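Local coordinates for protein alanine dehydrogenase/pyridine nucleotide transhydrogenase (Mycobacterium smegmatis str. MC2 155, PDB 3P2Y) that probably catalyses hydride transfer between NAD(H) and NADP(H) as the alpha-1 subunit of a proton-pumping transhydrogenase akin to alanine dehydrogenase, at residues 24-30 against 85-91. Residues are numbered along the deposited sequence; the frame is centred on the assembly and turned at random.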
loop_
_atom_site.group_PDB
_atom_site.type_symbol
_atom_site.label_atom_id
_atom_site.label_comp_id
_atom_site.label_asym_id
_atom_site.label_seq_id
_atom_site.Cartn_x
_atom_site.Cartn_y
_atom_site.Cartn_z
ATOM N N LEU A 24 29.902 7.141 26.477
ATOM C CA LEU A 24 29.619 7.539 25.102
ATOM C C LEU A 24 28.869 6.401 24.413
ATOM O O LEU A 24 29.337 5.258 24.411
ATOM C CB LEU A 24 30.918 7.847 24.338
ATOM C CG LEU A 24 30.779 8.192 22.847
ATOM C CD1 LEU A 24 30.111 9.552 22.716
ATOM C CD2 LEU A 24 32.184 8.159 22.179
ATOM N N ILE A 25 27.685 6.727 23.871
ATOM C CA ILE A 25 26.860 5.779 23.128
ATOM C C ILE A 25 27.009 6.101 21.630
ATOM O O ILE A 25 26.831 7.231 21.235
ATOM C CB ILE A 25 25.375 5.917 23.547
ATOM C CG1 ILE A 25 25.246 6.015 25.077
ATOM C CG2 ILE A 25 24.529 4.776 22.946
ATOM C CD1 ILE A 25 25.645 4.741 25.818
ATOM N N GLY A 26 27.347 5.108 20.809
ATOM C CA GLY A 26 27.582 5.330 19.357
ATOM C C GLY A 26 26.480 4.694 18.523
ATOM O O GLY A 26 26.058 3.579 18.810
ATOM N N VAL A 27 25.982 5.436 17.528
ATOM C CA VAL A 27 24.917 4.957 16.658
ATOM C C VAL A 27 25.449 4.974 15.224
ATOM O O VAL A 27 25.618 6.047 14.652
ATOM C CB VAL A 27 23.664 5.889 16.717
ATOM C CG1 VAL A 27 22.548 5.314 15.811
ATOM C CG2 VAL A 27 23.135 5.999 18.141
ATOM N N PRO A 28 25.700 3.800 14.618
ATOM C CA PRO A 28 26.157 3.771 13.227
ATOM C C PRO A 28 25.027 3.842 12.182
ATOM O O PRO A 28 23.844 3.565 12.481
ATOM C CB PRO A 28 26.868 2.411 13.096
ATOM C CG PRO A 28 26.319 1.568 14.192
ATOM C CD PRO A 28 25.662 2.465 15.234
ATOM N N ARG A 29 25.407 4.234 10.968
ATOM C CA ARG A 29 24.553 4.056 9.800
ATOM C C ARG A 29 24.495 2.567 9.473
ATOM O O ARG A 29 25.520 1.874 9.501
ATOM C CB ARG A 29 25.133 4.826 8.611
ATOM C CG ARG A 29 24.284 4.677 7.375
ATOM C CD ARG A 29 24.914 5.430 6.208
ATOM N NE ARG A 29 24.316 4.995 4.938
ATOM C CZ ARG A 29 24.731 3.939 4.205
ATOM N NH1 ARG A 29 24.113 3.642 3.059
ATOM N NH2 ARG A 29 25.762 3.176 4.585
ATOM N N GLU A 30 23.283 2.054 9.227
ATOM C CA GLU A 30 23.131 0.666 8.798
ATOM C C GLU A 30 23.633 0.478 7.373
ATOM O O GLU A 30 23.196 1.195 6.487
ATOM C CB GLU A 30 21.657 0.261 8.907
ATOM C CG GLU A 30 21.223 0.205 10.381
ATOM C CD GLU A 30 21.963 -0.873 11.166
ATOM O OE1 GLU A 30 22.048 -2.019 10.680
ATOM O OE2 GLU A 30 22.470 -0.570 12.257
ATOM N N ALA A 85 32.863 3.819 20.491
ATOM C CA ALA A 85 32.089 4.202 21.685
ATOM C C ALA A 85 32.144 3.126 22.765
ATOM O O ALA A 85 32.429 1.943 22.491
ATOM C CB ALA A 85 30.596 4.475 21.293
ATOM N N ASP A 86 31.811 3.525 23.991
ATOM C CA ASP A 86 31.680 2.571 25.095
ATOM C C ASP A 86 30.525 1.602 24.891
ATOM O O ASP A 86 30.588 0.444 25.320
ATOM C CB ASP A 86 31.440 3.332 26.390
ATOM C CG ASP A 86 32.558 4.285 26.702
ATOM O OD1 ASP A 86 33.706 3.816 26.776
ATOM O OD2 ASP A 86 32.284 5.492 26.843
ATOM N N VAL A 87 29.449 2.087 24.275
ATOM C CA VAL A 87 28.317 1.225 23.946
ATOM C C VAL A 87 27.928 1.558 22.526
ATOM O O VAL A 87 27.644 2.721 22.233
ATOM C CB VAL A 87 27.073 1.505 24.831
ATOM C CG1 VAL A 87 25.907 0.565 24.452
ATOM C CG2 VAL A 87 27.395 1.364 26.354
ATOM N N VAL A 88 27.949 0.568 21.643
ATOM C CA VAL A 88 27.502 0.792 20.250
ATOM C C VAL A 88 26.152 0.118 20.135
ATOM O O VAL A 88 26.003 -1.056 20.510
ATOM C CB VAL A 88 28.492 0.175 19.239
ATOM C CG1 VAL A 88 27.949 0.245 17.783
ATOM C CG2 VAL A 88 29.871 0.884 19.355
ATOM N N VAL A 89 25.153 0.861 19.641
ATOM C CA VAL A 89 23.813 0.308 19.468
ATOM C C VAL A 89 23.491 0.342 17.989
ATOM O O VAL A 89 23.677 1.368 17.349
ATOM C CB VAL A 89 22.717 1.066 20.288
ATOM C CG1 VAL A 89 23.006 0.945 21.800
ATOM C CG2 VAL A 89 22.587 2.542 19.884
ATOM N N LYS A 90 23.083 -0.788 17.437
ATOM C CA LYS A 90 22.806 -0.807 15.984
ATOM C C LYS A 90 21.636 -1.729 15.732
ATOM O O LYS A 90 21.137 -2.342 16.667
ATOM C CB LYS A 90 24.066 -1.239 15.195
ATOM C CG LYS A 90 24.373 -2.757 15.193
ATOM C CD LYS A 90 25.739 -3.058 14.458
ATOM C CE LYS A 90 25.793 -2.469 13.014
ATOM N NZ LYS A 90 24.550 -2.756 12.150
ATOM N N VAL A 91 21.204 -1.839 14.476
ATOM C CA VAL A 91 20.069 -2.684 14.129
ATOM C C VAL A 91 20.556 -4.071 13.695
ATOM O O VAL A 91 20.363 -5.043 14.429
ATOM C CB VAL A 91 19.198 -2.042 13.005
ATOM C CG1 VAL A 91 17.922 -2.938 12.708
ATOM C CG2 VAL A 91 18.762 -0.640 13.402
HETATM O O HOH W 1 25.881 -0.955 10.072
#
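Leu24 meets the 85-91 segment with both of its backbone polar groups: its N-H reaches the anti lone pair of Asp86 OD2 (N to OD2 2.9 Å), and Leu24 O accepts the backbone N-H of Val87. The other carboxylate oxygen of Asp86 makes a salt bridge with Lys103, so the aspartate, a calcium ligand in a structure of this protein, is held from two directions. In the conformer described here, Ile25 lies alongside Val87, and both side chains rest on Leu351 of helix 336-354. At Gly26 the parallel pairing is completed: Gly26 N donates to Val87 O at 2.8 Å, and Gly26 O accepts from Val89 N almost in line with its C=O bond. Ala85 CB packs just 3.3 Å from Gly26 N. Val27 brings CG2 to CG2 of Val89 at 3.9 Å. Beyond the strand, the ring of Pro28 lies across the base of Lys90, CG against CB. Glu30, bent at chi2 (-64°), turns its carboxylate back to the 85-91 segment: Val91 N meets OE2 from above the carboxylate plane at 2.9 Å, and Lys90 NZ forms a salt bridge with OE1, also bonding Asn92 O and a water held by Arg29 O. Two neighbouring parallel strands, tied together just past their C-terminal ends by the Glu30 carboxylate, form the centre of the 3-2-1-4-5-6 sheet typical of a Rossmann-like domain, here the family's N-terminal domain.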